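Long-range contacts in RNA-binding protein RMD9, mitochondrial (Saccharomyces cerevisiae S288C, PDB 7A9X), which binds a dodecameric element in the 3'-UTRs of yeast mitochondrial mRNAs and takes part in the processing or stability of these messages: residues A[342-347]-A[362-367]; A[316-321]-A[349-354]. All coordinates share one frame; numbering follows the deposited sequence.

Contact 1 of 2, residues A[342-347]-A[362-367]; sequences RIWEKA and SLNNTF. With nucleotides of chain B.
Trp344 lies flat on Phe367: the five-membered ring of the indole and the phenyl ring stack face to face, centroids 3.8 Å apart and planes only 7° from parallel. CG is anti to the backbone N in both residues (chi1 175° in Trp344), and each ring thereby reaches out between the helices. The indole edge is used as well: NE1 donates a hydrogen bond to Asn364 OD1 at 3.1 Å, within the planes of both the indole and the amide carbonyl. Together with the stack, this bond helps to set the rotation of the indole, while ND2 of the same amide is held by Tyr393 OH, so the buried Asn364 links Trp344 to helix 379-396. The two segments run antiparallel, 169° between axes 11.1 Å apart, and join helix 337-351, in the inferred repeat PPR5, to helix 357-374, in the inferred PPR6, within the right-handed helical-hairpin solenoid of pentatricopeptide repeat proteins. Beside the stack, Leu363 CG meets Trp344 CD1 obliquely at 3.7 Å, and its CD2 branch touches Ala347 CB at 3.9 Å. Helix 357-374 also faces the RNA, where Ser362 OG donates a 2.7 Å hydrogen bond to OP1 of C8 of chain B.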
loop_
_atom_site.group_PDB
_atom_site.type_symbol
_atom_site.label_atom_id
_atom_site.label_comp_id
_atom_site.label_asym_id
_atom_site.label_seq_id
_atom_site.Cartn_x
_atom_site.Cartn_y
_atom_site.Cartn_z
ATOM N N ARG A 342 -21.768 -2.945 8.569
ATOM C CA ARG A 342 -22.271 -1.629 8.954
ATOM C C ARG A 342 -21.165 -0.581 8.933
ATOM O O ARG A 342 -21.394 0.561 8.518
ATOM C CB ARG A 342 -22.927 -1.698 10.334
ATOM C CG ARG A 342 -24.295 -2.367 10.328
ATOM C CD ARG A 342 -24.986 -2.287 11.686
ATOM N NE ARG A 342 -24.507 -3.302 12.622
ATOM C CZ ARG A 342 -23.597 -3.083 13.566
ATOM N NH1 ARG A 342 -23.228 -4.070 14.373
ATOM N NH2 ARG A 342 -23.058 -1.879 13.708
ATOM N N ILE A 343 -19.961 -0.942 9.379
ATOM C CA ILE A 343 -18.853 0.007 9.347
ATOM C C ILE A 343 -18.439 0.291 7.909
ATOM O O ILE A 343 -18.150 1.438 7.544
ATOM C CB ILE A 343 -17.674 -0.515 10.189
ATOM C CG1 ILE A 343 -18.090 -0.671 11.655
ATOM C CG2 ILE A 343 -16.473 0.415 10.064
ATOM C CD1 ILE A 343 -18.569 0.619 12.297
ATOM N N TRP A 344 -18.419 -0.745 7.067
ATOM C CA TRP A 344 -18.086 -0.556 5.660
ATOM C C TRP A 344 -19.082 0.370 4.975
ATOM O O TRP A 344 -18.697 1.199 4.142
ATOM C CB TRP A 344 -18.034 -1.909 4.953
ATOM C CG TRP A 344 -17.804 -1.812 3.479
ATOM C CD1 TRP A 344 -16.608 -1.647 2.844
ATOM C CD2 TRP A 344 -18.798 -1.884 2.451
ATOM N NE1 TRP A 344 -16.797 -1.611 1.482
ATOM C CE2 TRP A 344 -18.133 -1.753 1.216
ATOM C CE3 TRP A 344 -20.189 -2.047 2.456
ATOM C CZ2 TRP A 344 -18.808 -1.779 -0.003
ATOM C CZ3 TRP A 344 -20.859 -2.072 1.245
ATOM C CH2 TRP A 344 -20.166 -1.939 0.032
ATOM N N GLU A 345 -20.369 0.246 5.315
ATOM C CA GLU A 345 -21.377 1.123 4.725
ATOM C C GLU A 345 -21.134 2.577 5.105
ATOM O O GLU A 345 -21.253 3.475 4.264
ATOM C CB GLU A 345 -22.779 0.691 5.155
ATOM C CG GLU A 345 -23.385 -0.424 4.322
ATOM C CD GLU A 345 -24.816 -0.727 4.727
ATOM O OE1 GLU A 345 -25.165 -0.480 5.901
ATOM O OE2 GLU A 345 -25.592 -1.202 3.870
ATOM N N LYS A 346 -20.792 2.830 6.371
ATOM C CA LYS A 346 -20.525 4.198 6.799
ATOM C C LYS A 346 -19.270 4.750 6.133
ATOM O O LYS A 346 -19.217 5.934 5.785
ATOM C CB LYS A 346 -20.402 4.259 8.323
ATOM C CG LYS A 346 -21.703 3.978 9.059
ATOM C CD LYS A 346 -21.549 4.185 10.554
ATOM C CE LYS A 346 -22.870 3.980 11.274
ATOM N NZ LYS A 346 -22.767 4.307 12.723
ATOM N N ALA A 347 -18.254 3.907 5.942
ATOM C CA ALA A 347 -17.037 4.368 5.283
ATOM C C ALA A 347 -17.293 4.701 3.817
ATOM O O ALA A 347 -16.785 5.705 3.305
ATOM C CB ALA A 347 -15.939 3.315 5.414
ATOM N N SER A 362 -8.842 -0.226 -1.854
ATOM C CA SER A 362 -8.241 -0.832 -0.671
ATOM C C SER A 362 -9.302 -1.193 0.362
ATOM O O SER A 362 -9.208 -2.240 1.015
ATOM C CB SER A 362 -7.203 0.113 -0.069
ATOM O OG SER A 362 -6.528 -0.492 1.019
ATOM N N LEU A 363 -10.320 -0.341 0.522
ATOM C CA LEU A 363 -11.404 -0.639 1.454
ATOM C C LEU A 363 -12.194 -1.860 0.999
ATOM O O LEU A 363 -12.461 -2.771 1.792
ATOM C CB LEU A 363 -12.332 0.571 1.595
ATOM C CG LEU A 363 -13.564 0.362 2.484
ATOM C CD1 LEU A 363 -13.161 0.278 3.948
ATOM C CD2 LEU A 363 -14.611 1.450 2.272
ATOM N N ASN A 364 -12.575 -1.894 -0.279
ATOM C CA ASN A 364 -13.347 -3.019 -0.793
ATOM C C ASN A 364 -12.548 -4.315 -0.757
ATOM O O ASN A 364 -13.131 -5.397 -0.621
ATOM C CB ASN A 364 -13.826 -2.712 -2.212
ATOM C CG ASN A 364 -14.823 -1.570 -2.252
ATOM O OD1 ASN A 364 -15.618 -1.393 -1.327
ATOM N ND2 ASN A 364 -14.786 -0.787 -3.324
ATOM N N ASN A 365 -11.220 -4.226 -0.866
ATOM C CA ASN A 365 -10.384 -5.416 -0.733
ATOM C C ASN A 365 -10.559 -6.050 0.640
ATOM O O ASN A 365 -10.785 -7.261 0.756
ATOM C CB ASN A 365 -8.919 -5.056 -0.977
ATOM C CG ASN A 365 -8.000 -6.259 -0.890
ATOM O OD1 ASN A 365 -8.370 -7.368 -1.279
ATOM N ND2 ASN A 365 -6.796 -6.047 -0.374
ATOM N N THR A 366 -10.458 -5.241 1.697
ATOM C CA THR A 366 -10.651 -5.750 3.050
ATOM C C THR A 366 -12.065 -6.286 3.242
ATOM O O THR A 366 -12.256 -7.345 3.850
ATOM C CB THR A 366 -10.354 -4.646 4.067
ATOM O OG1 THR A 366 -9.025 -4.153 3.860
ATOM C CG2 THR A 366 -10.475 -5.176 5.490
ATOM N N PHE A 367 -13.064 -5.576 2.711
ATOM C CA PHE A 367 -14.458 -5.939 2.950
ATOM C C PHE A 367 -14.826 -7.244 2.251
ATOM O O PHE A 367 -15.427 -8.136 2.859
ATOM C CB PHE A 367 -15.374 -4.804 2.493
ATOM C CG PHE A 367 -16.830 -5.156 2.504
ATOM C CD1 PHE A 367 -17.491 -5.391 3.702
ATOM C CD2 PHE A 367 -17.543 -5.246 1.318
ATOM C CE1 PHE A 367 -18.835 -5.716 3.719
ATOM C CE2 PHE A 367 -18.888 -5.569 1.326
ATOM C CZ PHE A 367 -19.535 -5.805 2.529
ATOM P P A B 9 -0.861 -1.562 -2.185
ATOM O OP1 A B 9 -0.086 -2.647 -2.838
ATOM O OP2 A B 9 -1.345 -0.428 -3.009
ATOM O "O5'" A B 9 -2.129 -2.208 -1.457
ATOM C "C5'" A B 9 -3.270 -1.425 -1.116
ATOM C "C4'" A B 9 -4.507 -1.803 -1.895
ATOM O "O4'" A B 9 -5.108 -0.603 -2.442
ATOM C "C3'" A B 9 -4.308 -2.718 -3.097
ATOM O "O3'" A B 9 -4.294 -4.088 -2.722
ATOM C "C2'" A B 9 -5.477 -2.352 -4.007
ATOM O "O2'" A B 9 -6.660 -3.020 -3.596
ATOM C "C1'" A B 9 -5.645 -0.861 -3.719
ATOM N N9 A B 9 -4.948 0.003 -4.694
ATOM C C8 A B 9 -3.744 0.636 -4.511
ATOM N N7 A B 9 -3.360 1.361 -5.533
ATOM C C5 A B 9 -4.387 1.203 -6.452
ATOM C C6 A B 9 -4.582 1.720 -7.746
ATOM N N6 A B 9 -3.717 2.530 -8.359
ATOM N N1 A B 9 -5.712 1.373 -8.400
ATOM C C2 A B 9 -6.579 0.559 -7.782
ATOM N N3 A B 9 -6.506 0.009 -6.571
ATOM C C4 A B 9 -5.374 0.373 -5.949
ATOM P P C B 8 -3.479 1.853 1.839
ATOM O OP1 C B 8 -4.331 1.047 0.928
ATOM O OP2 C B 8 -3.313 1.429 3.253
ATOM O "O5'" C B 8 -2.016 1.978 1.223
ATOM C "C5'" C B 8 -1.806 2.064 -0.181
ATOM C "C4'" C B 8 -0.554 1.327 -0.583
ATOM O "O4'" C B 8 0.616 2.054 -0.107
ATOM C "C3'" C B 8 -0.437 -0.095 -0.025
ATOM O "O3'" C B 8 0.080 -0.983 -1.016
ATOM C "C2'" C B 8 0.567 0.054 1.115
ATOM O "O2'" C B 8 1.305 -1.112 1.409
ATOM C "C1'" C B 8 1.464 1.174 0.601
ATOM N N1 C B 8 2.134 1.913 1.681
ATOM C C2 C B 8 3.531 1.997 1.700
ATOM O O2 C B 8 4.187 1.479 0.786
ATOM N N3 C B 8 4.135 2.657 2.715
ATOM C C4 C B 8 3.407 3.206 3.688
ATOM N N4 C B 8 4.050 3.849 4.666
ATOM C C5 C B 8 1.985 3.123 3.699
ATOM C C6 C B 8 1.397 2.468 2.691
ATOM P P U B 10 -3.880 -5.235 -3.770
ATOM O OP1 U B 10 -3.585 -6.463 -2.986
ATOM O OP2 U B 10 -2.844 -4.690 -4.685
ATOM O "O5'" U B 10 -5.205 -5.503 -4.615
ATOM C "C5'" U B 10 -6.291 -6.241 -4.072
ATOM C "C4'" U B 10 -7.347 -6.496 -5.118
ATOM O "O4'" U B 10 -7.793 -5.228 -5.657
ATOM C "C3'" U B 10 -6.886 -7.292 -6.332
ATOM O "O3'" U B 10 -6.978 -8.692 -6.121
ATOM C "C2'" U B 10 -7.799 -6.796 -7.450
ATOM O "O2'" U B 10 -9.031 -7.501 -7.451
ATOM C "C1'" U B 10 -8.060 -5.346 -7.036
ATOM N N1 U B 10 -7.211 -4.373 -7.764
ATOM C C2 U B 10 -7.765 -3.735 -8.857
ATOM O O2 U B 10 -8.902 -3.946 -9.241
ATOM N N3 U B 10 -6.936 -2.838 -9.484
ATOM C C4 U B 10 -5.640 -2.522 -9.133
ATOM O O4 U B 10 -5.021 -1.692 -9.798
ATOM C C5 U B 10 -5.140 -3.223 -7.990
ATOM C C6 U B 10 -5.925 -4.100 -7.359
#

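Contact 2 of 2, residues A[316-321]-A[349-354]; sequences IILQVS and KFYGNT. With nucleotides of chain B.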
loop_
_atom_site.group_PDB
_atom_site.type_symbol
_atom_site.label_atom_id
_atom_site.label_comp_id
_atom_site.label_asym_id
_atom_site.label_seq_id
_atom_site.Cartn_x
_atom_site.Cartn_y
_atom_site.Cartn_z
ATOM N N ILE A 316 -9.911 15.881 9.916
ATOM C CA ILE A 316 -9.341 14.544 10.002
ATOM C C ILE A 316 -9.794 13.751 8.786
ATOM O O ILE A 316 -10.960 13.805 8.386
ATOM C CB ILE A 316 -9.727 13.851 11.330
ATOM C CG1 ILE A 316 -9.126 12.445 11.391
ATOM C CG2 ILE A 316 -11.240 13.828 11.508
ATOM C CD1 ILE A 316 -8.954 11.922 12.800
ATOM N N ILE A 317 -8.858 13.036 8.194
ATOM C CA ILE A 317 -9.143 12.136 7.086
ATOM C C ILE A 317 -9.554 10.788 7.654
ATOM O O ILE A 317 -9.083 10.364 8.715
ATOM C CB ILE A 317 -7.921 12.006 6.154
ATOM C CG1 ILE A 317 -6.738 11.393 6.911
ATOM C CG2 ILE A 317 -7.539 13.366 5.591
ATOM C CD1 ILE A 317 -5.517 11.137 6.052
ATOM N N LEU A 318 -10.463 10.111 6.954
ATOM C CA LEU A 318 -10.811 8.732 7.288
ATOM C C LEU A 318 -9.820 7.833 6.556
ATOM O O LEU A 318 -10.114 7.243 5.514
ATOM C CB LEU A 318 -12.254 8.429 6.906
ATOM C CG LEU A 318 -12.823 7.117 7.450
ATOM C CD1 LEU A 318 -12.921 7.162 8.968
ATOM C CD2 LEU A 318 -14.173 6.799 6.831
ATOM N N GLN A 319 -8.609 7.759 7.112
ATOM C CA GLN A 319 -7.513 7.034 6.476
ATOM C C GLN A 319 -7.892 5.572 6.291
ATOM O O GLN A 319 -8.196 4.875 7.264
ATOM C CB GLN A 319 -6.247 7.162 7.323
ATOM C CG GLN A 319 -4.952 6.912 6.566
ATOM C CD GLN A 319 -3.723 6.977 7.462
ATOM O OE1 GLN A 319 -2.712 7.582 7.103
ATOM N NE2 GLN A 319 -3.802 6.343 8.627
ATOM N N VAL A 320 -7.878 5.108 5.037
ATOM C CA VAL A 320 -8.420 3.786 4.739
ATOM C C VAL A 320 -7.607 2.692 5.422
ATOM O O VAL A 320 -8.163 1.662 5.820
ATOM C CB VAL A 320 -8.518 3.567 3.215
ATOM C CG1 VAL A 320 -7.147 3.340 2.594
ATOM C CG2 VAL A 320 -9.449 2.401 2.907
ATOM N N SER A 321 -6.296 2.892 5.587
ATOM C CA SER A 321 -5.495 1.930 6.339
ATOM C C SER A 321 -6.017 1.784 7.762
ATOM O O SER A 321 -6.071 0.675 8.305
ATOM C CB SER A 321 -4.028 2.357 6.345
ATOM O OG SER A 321 -3.879 3.676 6.845
ATOM N N LYS A 349 -20.144 5.668 2.446
ATOM C CA LYS A 349 -20.897 6.916 2.372
ATOM C C LYS A 349 -20.024 8.118 2.709
ATOM O O LYS A 349 -20.195 9.189 2.117
ATOM C CB LYS A 349 -22.110 6.863 3.302
ATOM C CG LYS A 349 -23.276 6.070 2.743
ATOM C CD LYS A 349 -24.498 6.161 3.644
ATOM C CE LYS A 349 -25.697 5.477 3.006
ATOM N NZ LYS A 349 -26.907 5.545 3.871
ATOM N N PHE A 350 -19.089 7.962 3.650
ATOM C CA PHE A 350 -18.184 9.058 3.978
ATOM C C PHE A 350 -17.291 9.407 2.796
ATOM O O PHE A 350 -17.112 10.587 2.472
ATOM C CB PHE A 350 -17.336 8.693 5.198
ATOM C CG PHE A 350 -16.457 9.813 5.686
ATOM C CD1 PHE A 350 -16.925 10.713 6.632
ATOM C CD2 PHE A 350 -15.165 9.963 5.203
ATOM C CE1 PHE A 350 -16.120 11.744 7.088
ATOM C CE2 PHE A 350 -14.354 10.992 5.651
ATOM C CZ PHE A 350 -14.831 11.884 6.595
ATOM N N TYR A 351 -16.722 8.397 2.139
ATOM C CA TYR A 351 -15.826 8.653 1.017
ATOM C C TYR A 351 -16.584 9.246 -0.165
ATOM O O TYR A 351 -16.234 10.322 -0.664
ATOM C CB TYR A 351 -15.110 7.364 0.612
ATOM C CG TYR A 351 -14.097 6.870 1.623
ATOM C CD1 TYR A 351 -13.287 7.757 2.320
ATOM C CD2 TYR A 351 -13.954 5.513 1.879
ATOM C CE1 TYR A 351 -12.360 7.305 3.241
ATOM C CE2 TYR A 351 -13.033 5.051 2.799
ATOM C CZ TYR A 351 -12.240 5.950 3.476
ATOM O OH TYR A 351 -11.321 5.490 4.391
ATOM N N GLY A 352 -17.628 8.559 -0.623
ATOM C CA GLY A 352 -18.379 9.042 -1.771
ATOM C C GLY A 352 -17.489 9.163 -2.991
ATOM O O GLY A 352 -16.795 8.216 -3.379
ATOM N N ASN A 353 -17.497 10.349 -3.603
ATOM C CA ASN A 353 -16.646 10.656 -4.745
ATOM C C ASN A 353 -15.481 11.561 -4.369
ATOM O O ASN A 353 -14.770 12.040 -5.257
ATOM C CB ASN A 353 -17.471 11.305 -5.861
ATOM C CG ASN A 353 -18.687 10.487 -6.243
ATOM O OD1 ASN A 353 -18.607 9.592 -7.085
ATOM N ND2 ASN A 353 -19.826 10.794 -5.632
ATOM N N THR A 354 -15.272 11.807 -3.074
ATOM C CA THR A 354 -14.260 12.760 -2.634
ATOM C C THR A 354 -12.849 12.196 -2.748
ATOM O O THR A 354 -11.899 12.958 -2.963
ATOM C CB THR A 354 -14.538 13.187 -1.187
ATOM O OG1 THR A 354 -15.924 13.520 -1.043
ATOM C CG2 THR A 354 -13.696 14.402 -0.809
ATOM P P A B 7 -0.048 7.201 3.449
ATOM O OP1 A B 7 0.543 6.708 4.719
ATOM O OP2 A B 7 0.796 7.255 2.226
ATOM O "O5'" A B 7 -1.335 6.332 3.109
ATOM C "C5'" A B 7 -1.918 5.445 4.060
ATOM C "C4'" A B 7 -3.192 4.829 3.527
ATOM O "O4'" A B 7 -4.279 5.781 3.675
ATOM C "C3'" A B 7 -3.158 4.462 2.045
ATOM O "O3'" A B 7 -4.035 3.361 1.812
ATOM C "C2'" A B 7 -3.742 5.707 1.391
ATOM O "O2'" A B 7 -4.268 5.507 0.098
ATOM C "C1'" A B 7 -4.818 6.095 2.401
ATOM N N9 A B 7 -5.159 7.518 2.390
ATOM C C8 A B 7 -4.302 8.578 2.230
ATOM N N7 A B 7 -4.900 9.744 2.264
ATOM C C5 A B 7 -6.239 9.428 2.459
ATOM C C6 A B 7 -7.392 10.223 2.584
ATOM N N6 A B 7 -7.385 11.556 2.530
ATOM N N1 A B 7 -8.571 9.592 2.772
ATOM C C2 A B 7 -8.582 8.254 2.829
ATOM N N3 A B 7 -7.568 7.400 2.724
ATOM C C4 A B 7 -6.412 8.058 2.538
ATOM P P A B 6 0.853 10.938 8.607
ATOM O OP1 A B 6 0.611 9.557 9.098
ATOM O OP2 A B 6 2.241 11.465 8.565
ATOM O "O5'" A B 6 0.262 11.087 7.137
ATOM C "C5'" A B 6 -1.063 10.673 6.814
ATOM C "C4'" A B 6 -1.199 10.375 5.339
ATOM O "O4'" A B 6 -1.107 11.621 4.594
ATOM C "C3'" A B 6 -0.113 9.463 4.776
ATOM O "O3'" A B 6 -0.644 8.669 3.718
ATOM C "C2'" A B 6 0.900 10.456 4.215
ATOM O "O2'" A B 6 1.745 9.950 3.205
ATOM C "C1'" A B 6 -0.010 11.565 3.697
ATOM N N9 A B 6 0.650 12.867 3.689
ATOM C C8 A B 6 1.035 13.600 4.782
ATOM N N7 A B 6 1.626 14.726 4.474
ATOM C C5 A B 6 1.637 14.726 3.088
ATOM C C6 A B 6 2.128 15.649 2.155
ATOM N N6 A B 6 2.724 16.791 2.502
ATOM N N1 A B 6 1.984 15.353 0.846
ATOM C C2 A B 6 1.384 14.206 0.506
ATOM N N3 A B 6 0.882 13.257 1.292
ATOM C C4 A B 6 1.040 13.586 2.587
ATOM P P C B 8 -3.479 1.853 1.839
ATOM O OP1 C B 8 -4.331 1.047 0.928
ATOM O OP2 C B 8 -3.313 1.429 3.253
ATOM O "O5'" C B 8 -2.016 1.978 1.223
ATOM C "C5'" C B 8 -1.806 2.064 -0.181
ATOM C "C4'" C B 8 -0.554 1.327 -0.583
ATOM O "O4'" C B 8 0.616 2.054 -0.107
ATOM C "C3'" C B 8 -0.437 -0.095 -0.025
ATOM O "O3'" C B 8 0.080 -0.983 -1.016
ATOM C "C2'" C B 8 0.567 0.054 1.115
ATOM O "O2'" C B 8 1.305 -1.112 1.409
ATOM C "C1'" C B 8 1.464 1.174 0.601
ATOM N N1 C B 8 2.134 1.913 1.681
ATOM C C2 C B 8 3.531 1.997 1.700
ATOM O O2 C B 8 4.187 1.479 0.786
ATOM N N3 C B 8 4.135 2.657 2.715
ATOM C C4 C B 8 3.407 3.206 3.688
ATOM N N4 C B 8 4.050 3.849 4.666
ATOM C C5 C B 8 1.985 3.123 3.699
ATOM C C6 C B 8 1.397 2.468 2.691
#
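The backbone of 316-321 runs as a loop through an inverse gamma turn centred on Leu318 and enters helix 320-334 with Gln319 at the N-cap position, while 349-354 carries the end of helix 337-351 into a type II' beta turn from Tyr351 to Thr354. The loop leading into helix 320-334, and the start of that helix, thus meet the end of helix 337-351; the two helices form the antiparallel hairpin of the pentatricopeptide repeat assigned by inference as PPR5. Leu318 is the central side chain. Its CB lies 3.5 Å from Phe350 CE2, an oblique approach to the phenyl ring, and its CD2 branch rests 3.7 Å from Phe350 CD2. Phe304 and Ile307 of helix 297-308 also pack on Leu318, tying the hairpin to the preceding helix.

Tyr351 crosses Leu318 at about a right angle. With CG beside the backbone N (chi1 -69°), its ring swings towards the loop, and the hydroxyl reaches the carbonyl of Leu318 at the ring edge, in the ring plane. Tyr351 OH donates a hydrogen bond to Leu318 O; the modelled separation is very short, and its exact length is doubtful. Val320 CB lies 3.6 Å from Tyr351 OH, and Leu360 and Leu363 of helix 357-374 add further packing to the tyrosine.

The loop also meets the RNA. A7 of chain B is bordered by Ile317, whose CG2 is 3.6 Å from N6 of that base, and by Tyr351 CE1, 3.9 Å from its C2. Extended beyond CG, Gln319 runs alongside the ribose, while its NE2 is hydrogen-bonded to Thr322 OG1. Beyond the helix end, Gly352 has positive phi (60°), and the turn closes with a 3.0 Å hydrogen bond from Thr354 N to Tyr351 O.

In the fold
Contacts 1 and 2 have centres 10 Å apart and share helix 337-351, which contact 1 engages partway along and contact 2 at its C-terminal end. Along the chain the order is 316-321, 342-347, 349-354, 362-367, so the two contacts interleave. Contact 2 joins the ends of the helix pair assigned to PPR5, whereas contact 1 joins that pair to the repeat assigned as PPR6. They merge into one packed region: Leu363 CB lies 3.7 Å from Val320 CG2, and Leu363 CD2 lies 4.0 Å from Tyr351 CE2. Both also touch the bound RNA, contact 2 around A7 of chain B and contact 1 from C8 to U10 of the same chain, consistent with consecutive repeats following the strand.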